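Local atomic coordinates of putative isomerase (Streptomyces coelicolor A3, PDB entry 2OQH), a protein that probably acts as an enolase-superfamily isomerase or dehydratase, perhaps converting D-glucarate to 5-dehydro-4-deoxy-D-glucarate. Residues Ala166-Gly171 and Arg195-Ala200; Leu219-Asp224 and Pro242-Met247. One frame throughout, in Å; residues are numbered along the deposited sequence.

Contact 1: residues Ala166-Gly171 and Arg195-Ala200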
loop_
_atom_site.group_PDB
_atom_site.type_symbol
_atom_site.label_atom_id
_atom_site.label_comp_id
_atom_site.label_asym_id
_atom_site.label_seq_id
_atom_site.Cartn_x
_atom_site.Cartn_y
_atom_site.Cartn_z
ATOM N N ALA A 166 8.789 7.679 10.652
ATOM C CA ALA A 166 8.020 8.662 9.905
ATOM C C ALA A 166 6.605 8.809 10.424
ATOM O O ALA A 166 6.026 7.862 10.958
ATOM C CB ALA A 166 7.988 8.273 8.433
ATOM N N VAL A 167 6.057 10.009 10.257
ATOM C CA VAL A 167 4.697 10.308 10.683
ATOM C C VAL A 167 3.945 10.950 9.526
ATOM O O VAL A 167 4.501 11.765 8.795
ATOM C CB VAL A 167 4.669 11.291 11.876
ATOM C CG1 VAL A 167 3.229 11.682 12.184
ATOM C CG2 VAL A 167 5.316 10.653 13.099
ATOM N N LYS A 168 2.683 10.589 9.366
ATOM C CA LYS A 168 1.884 11.143 8.290
ATOM C C LYS A 168 0.540 11.650 8.795
ATOM O O LYS A 168 -0.196 10.929 9.469
ATOM C CB LYS A 168 1.687 10.073 7.213
ATOM C CG LYS A 168 0.709 10.419 6.113
ATOM C CD LYS A 168 0.759 9.321 5.056
ATOM C CE LYS A 168 -0.400 9.388 4.102
ATOM N NZ LYS A 168 -1.662 9.008 4.772
ATOM N N LEU A 169 0.230 12.902 8.478
ATOM C CA LEU A 169 -1.031 13.507 8.889
ATOM C C LEU A 169 -2.081 13.442 7.783
ATOM O O LEU A 169 -1.809 13.788 6.633
ATOM C CB LEU A 169 -0.824 14.974 9.278
ATOM C CG LEU A 169 -2.106 15.781 9.529
ATOM C CD1 LEU A 169 -2.814 15.274 10.786
ATOM C CD2 LEU A 169 -1.757 17.248 9.678
ATOM N N LYS A 170 -3.279 12.999 8.136
ATOM C CA LYS A 170 -4.368 12.934 7.170
ATOM C C LYS A 170 -4.941 14.344 7.091
ATOM O O LYS A 170 -5.596 14.810 8.021
ATOM C CB LYS A 170 -5.442 11.951 7.641
ATOM C CG LYS A 170 -6.618 11.802 6.690
ATOM C CD LYS A 170 -7.605 10.757 7.197
ATOM C CE LYS A 170 -8.728 10.508 6.189
ATOM N NZ LYS A 170 -9.564 11.728 5.957
ATOM N N GLY A 171 -4.674 15.030 5.984
ATOM C CA GLY A 171 -5.164 16.384 5.822
ATOM C C GLY A 171 -6.660 16.440 5.607
ATOM O O GLY A 171 -7.296 15.420 5.346
ATOM N N ARG A 195 5.013 13.935 6.883
ATOM C CA ARG A 195 4.248 13.987 5.636
ATOM C C ARG A 195 2.804 14.421 5.892
ATOM O O ARG A 195 2.329 14.369 7.019
ATOM C CB ARG A 195 4.207 12.595 4.994
ATOM C CG ARG A 195 5.535 11.869 4.935
ATOM C CD ARG A 195 5.322 10.379 4.682
ATOM N NE ARG A 195 6.574 9.626 4.720
ATOM C CZ ARG A 195 6.651 8.299 4.694
ATOM N NH1 ARG A 195 5.543 7.562 4.629
ATOM N NH2 ARG A 195 7.836 7.706 4.738
ATOM N N VAL A 196 2.112 14.854 4.842
ATOM C CA VAL A 196 0.706 15.235 4.961
ATOM C C VAL A 196 -0.038 14.763 3.710
ATOM O O VAL A 196 0.429 14.937 2.584
ATOM C CB VAL A 196 0.524 16.758 5.155
ATOM C CG1 VAL A 196 1.207 17.515 4.051
ATOM C CG2 VAL A 196 -0.952 17.095 5.203
ATOM N N ASP A 197 -1.194 14.145 3.922
ATOM C CA ASP A 197 -1.986 13.612 2.823
ATOM C C ASP A 197 -3.417 14.127 2.870
ATOM O O ASP A 197 -4.248 13.587 3.589
ATOM C CB ASP A 197 -1.991 12.081 2.898
ATOM C CG ASP A 197 -2.614 11.432 1.682
ATOM O OD1 ASP A 197 -3.255 12.132 0.871
ATOM O OD2 ASP A 197 -2.464 10.197 1.542
ATOM N N PRO A 198 -3.717 15.192 2.106
ATOM C CA PRO A 198 -5.064 15.774 2.062
ATOM C C PRO A 198 -6.009 14.954 1.185
ATOM O O PRO A 198 -7.196 15.265 1.072
ATOM C CB PRO A 198 -4.826 17.169 1.476
ATOM C CG PRO A 198 -3.395 17.465 1.836
ATOM C CD PRO A 198 -2.730 16.139 1.559
ATOM N N ASN A 199 -5.479 13.908 0.558
ATOM C CA ASN A 199 -6.285 13.059 -0.315
ATOM C C ASN A 199 -7.006 13.883 -1.366
ATOM O O ASN A 199 -8.201 13.717 -1.605
ATOM C CB ASN A 199 -7.293 12.253 0.504
ATOM C CG ASN A 199 -6.626 11.185 1.343
ATOM O OD1 ASN A 199 -6.055 10.227 0.810
ATOM N ND2 ASN A 199 -6.677 11.347 2.660
ATOM N N ALA A 200 -6.254 14.790 -1.978
ATOM C CA ALA A 200 -6.759 15.646 -3.036
ATOM C C ALA A 200 -7.948 16.495 -2.620
ATOM O O ALA A 200 -8.800 16.810 -3.446
ATOM C CB ALA A 200 -7.124 14.796 -4.250
HETATM O O HOH W 1 -4.172 10.033 4.527
#

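Contact 2: residues Leu219-Asp224 and Pro242-Met247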
loop_
_atom_site.group_PDB
_atom_site.type_symbol
_atom_site.label_atom_id
_atom_site.label_comp_id
_atom_site.label_asym_id
_atom_site.label_seq_id
_atom_site.Cartn_x
_atom_site.Cartn_y
_atom_site.Cartn_z
ATOM N N LEU A 219 9.208 18.881 5.072
ATOM C CA LEU A 219 8.495 17.612 5.050
ATOM C C LEU A 219 9.123 16.655 4.048
ATOM O O LEU A 219 9.662 17.084 3.029
ATOM C CB LEU A 219 7.036 17.840 4.650
ATOM C CG LEU A 219 6.248 18.926 5.380
ATOM C CD1 LEU A 219 4.893 19.111 4.698
ATOM C CD2 LEU A 219 6.071 18.537 6.837
ATOM N N GLU A 220 9.052 15.359 4.329
ATOM C CA GLU A 220 9.592 14.379 3.400
ATOM C C GLU A 220 8.850 14.579 2.078
ATOM O O GLU A 220 9.455 14.564 1.011
ATOM C CB GLU A 220 9.394 12.958 3.926
ATOM C CG GLU A 220 9.857 11.895 2.956
ATOM C CD GLU A 220 9.892 10.517 3.583
ATOM O OE1 GLU A 220 9.188 10.318 4.600
ATOM O OE2 GLU A 220 10.612 9.640 3.055
ATOM N N TYR A 221 7.535 14.744 2.154
ATOM C CA TYR A 221 6.745 15.034 0.966
ATOM C C TYR A 221 5.314 15.429 1.243
ATOM O O TYR A 221 4.763 15.141 2.306
ATOM C CB TYR A 221 6.786 13.886 -0.061
ATOM C CG TYR A 221 6.401 12.506 0.419
ATOM C CD1 TYR A 221 5.085 12.199 0.778
ATOM C CD2 TYR A 221 7.346 11.487 0.461
ATOM C CE1 TYR A 221 4.723 10.898 1.165
ATOM C CE2 TYR A 221 7.001 10.191 0.841
ATOM C CZ TYR A 221 5.691 9.898 1.196
ATOM O OH TYR A 221 5.373 8.613 1.587
ATOM N N LEU A 222 4.738 16.128 0.273
ATOM C CA LEU A 222 3.365 16.580 0.318
ATOM C C LEU A 222 2.638 15.561 -0.554
ATOM O O LEU A 222 2.913 15.453 -1.748
ATOM C CB LEU A 222 3.274 17.987 -0.276
ATOM C CG LEU A 222 1.921 18.665 -0.424
ATOM C CD1 LEU A 222 1.113 18.500 0.848
ATOM C CD2 LEU A 222 2.134 20.139 -0.733
ATOM N N GLU A 223 1.728 14.803 0.042
ATOM C CA GLU A 223 1.020 13.764 -0.690
ATOM C C GLU A 223 -0.370 14.147 -1.183
ATOM O O GLU A 223 -1.248 14.470 -0.394
ATOM C CB GLU A 223 0.919 12.513 0.185
ATOM C CG GLU A 223 0.582 11.250 -0.569
ATOM C CD GLU A 223 0.497 10.017 0.327
ATOM O OE1 GLU A 223 1.317 9.880 1.264
ATOM O OE2 GLU A 223 -0.384 9.165 0.083
ATOM N N ASP A 224 -0.562 14.089 -2.497
ATOM C CA ASP A 224 -1.848 14.410 -3.122
ATOM C C ASP A 224 -2.623 15.606 -2.567
ATOM O O ASP A 224 -3.772 15.463 -2.152
ATOM C CB ASP A 224 -2.768 13.186 -3.079
ATOM C CG ASP A 224 -2.308 12.082 -4.003
ATOM O OD1 ASP A 224 -2.098 12.376 -5.199
ATOM O OD2 ASP A 224 -2.160 10.934 -3.538
ATOM N N PRO A 242 8.909 18.042 -1.894
ATOM C CA PRO A 242 8.710 16.917 -2.815
ATOM C C PRO A 242 7.214 16.564 -2.873
ATOM O O PRO A 242 6.550 16.479 -1.841
ATOM C CB PRO A 242 9.555 15.808 -2.192
ATOM C CG PRO A 242 10.672 16.568 -1.545
ATOM C CD PRO A 242 9.942 17.726 -0.892
ATOM N N LEU A 243 6.694 16.377 -4.082
ATOM C CA LEU A 243 5.286 16.057 -4.284
ATOM C C LEU A 243 5.094 14.560 -4.552
ATOM O O LEU A 243 5.756 13.978 -5.408
ATOM C CB LEU A 243 4.746 16.884 -5.454
ATOM C CG LEU A 243 3.244 17.156 -5.516
ATOM C CD1 LEU A 243 2.826 18.020 -4.326
ATOM C CD2 LEU A 243 2.915 17.856 -6.828
ATOM N N CYS A 244 4.173 13.945 -3.821
ATOM C CA CYS A 244 3.915 12.519 -3.951
ATOM C C CYS A 244 2.469 12.234 -4.348
ATOM O O CYS A 244 1.577 13.053 -4.104
ATOM C CB CYS A 244 4.248 11.831 -2.620
ATOM S SG CYS A 244 4.018 10.040 -2.576
ATOM N N THR A 245 2.239 11.079 -4.965
ATOM C CA THR A 245 0.893 10.705 -5.384
ATOM C C THR A 245 0.641 9.202 -5.441
ATOM O O THR A 245 1.558 8.401 -5.632
ATOM C CB THR A 245 0.563 11.240 -6.801
ATOM O OG1 THR A 245 -0.845 11.140 -7.038
ATOM C CG2 THR A 245 1.273 10.402 -7.869
ATOM N N ASN A 246 -0.625 8.844 -5.267
ATOM C CA ASN A 246 -1.081 7.467 -5.393
ATOM C C ASN A 246 -2.516 7.619 -5.866
ATOM O O ASN A 246 -3.340 6.728 -5.702
ATOM C CB ASN A 246 -0.991 6.681 -4.070
ATOM C CG ASN A 246 -1.903 7.216 -2.985
ATOM O OD1 ASN A 246 -3.121 7.263 -3.136
ATOM N ND2 ASN A 246 -1.308 7.616 -1.870
HETATM N N MSE A 247 -2.786 8.781 -6.466
HETATM C CA MSE A 247 -4.102 9.121 -6.998
HETATM C C MSE A 247 -4.110 9.673 -8.431
HETATM O O MSE A 247 -5.050 9.403 -9.175
HETATM C CB MSE A 247 -4.805 10.130 -6.088
HETATM C CG MSE A 247 -5.247 9.560 -4.744
HETATM SE SE MSE A 247 -6.101 10.890 -3.613
HETATM C CE MSE A 247 -7.773 11.052 -4.551
#

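Contact 1: residues Ala166-Gly171 and Arg195-Ala200
Val-167 and Arg-195 start a parallel backbone ladder between strand 166-170 and the end of strand 193-197. Arg-195 N donates to Val-167 O at 2.9 Å. Next, Leu-169 N donates to Arg-195 O, and Asp-197 N meets Leu-169 O at 2.8 Å. Gly-171 N closes the series on Asp-197 O just beyond the strand. There Gly-171 CA and Pro-198 CA are 3.8 Å apart.

The polar contacts lie on the face that carries Lys-168, Arg-195 and Asp-197. The extended chain of Lys-168 lays CE alongside Asp-197 CB, at 3.4 Å. A bend at the last torsion (chi4 -70°) leaves NZ beside the carboxylate. The salt bridge is long, with Lys-168 NZ 3.5 Å from Asp-197 OD2. A water takes a shorter bond from Lys-168 NZ, at 2.7 Å, and a weak one from Asn-199 ND2. The other carboxylate oxygen, OD1, receives Asn-199 N at 2.9 Å in an Asx turn, so both ends of the Asp-197 carboxylate have partners. Ala-166 CB sits over one face of the Arg-195 guanidinium, toward its rim, 3.7 Å from NH2. Arg-195 finds its main polar partner in Glu-220 through a salt bridge from NE, while NH2 bonds to Ala-322 O.

The two strands are the outer members of a beta-alpha-beta unit in the TIM barrel, with helix 175-188 as the crossover. In the enolase superfamily, an aspartate at the end of such a strand commonly binds magnesium; the position of Asp-197 is consistent with that role.

The apolar contacts are on the other sheet face, where Leu-169 and Val-196 both pack on Leu-182 of helix 175-188.

Contact 2: residues Leu219-Asp224 and Pro242-Met247
Asp-224 grips the segment 242-247 with both carboxylate oxygens. Thr-245 OG1 donates to Asp-224 OD1 at 2.5 Å, and Asn-246 N donates to Asp-224 OD2 at 3.1 Å. Each oxygen uses its syn lone pair. Thr-245 OG1 also accepts Met-247 N in an ST turn, and Cys-248 N bonds to the same hydroxyl. The selenomethionine Met-247 lays CG against the same carboxylate, 3.6 Å from Asp-224 OD2. An alanine in place of Asp-224 would probably leave the Thr-245 hydroxyl and the Asn-246 backbone N-H without these acceptors and free the turn to shift.

Nearby, Glu-223 OE2 lies 2.7 Å from Asn-246 ND2. The carboxylate and amide planes are 81° apart, and the angle is too poor for a hydrogen bond.

Further back, Cys-244 covers one face of the Tyr-221 ring. Its CB makes a CH-pi contact. Its SG makes a sulfur-aromatic contact over the face, 4.1 Å from the ring centroid and 18° off the normal. The ring swings under the cysteine because Tyr-221 CG lies between backbone N and carbonyl carbon (chi1 54°). Its hydroxyl is bonded to Asn-295.

The parallel strands 221-223 and 243-245 position these groups. Leu-222 N binds Pro-242 O at 2.8 Å, Cys-244 N binds Leu-222 O, and Asp-224 N binds Cys-244 O. Beyond the sheet, helix 228-238 is the crossover of this beta-alpha-beta unit; its Met-232 touches Asp-224, Leu-243 and Thr-245.

The paired bonds to Asp-224 probably steady the turn after strand 243-245 and thus help keep Asn-246 near Glu-223.

In the fold
Contact 1 closes before contact 2 opens along the chain, and their centres are about 8 Å apart. Each joins the strands of one beta-alpha-beta unit, and strands 193-197 and 221-223 are neighbours, so the order 166-170, 193-197, 221-223, 243-245 is a continuous parallel arc of the TIM barrel. The contacts also touch directly. Pro-198 CD packs on Glu-223 O, and Ala-200 N probably hydrogen-bonds to Asp-224 O. Asp-197 and Glu-223 bring like charges close together at successive strand ends. This is consistent with a metal site of the kind known in enolase-superfamily enzymes.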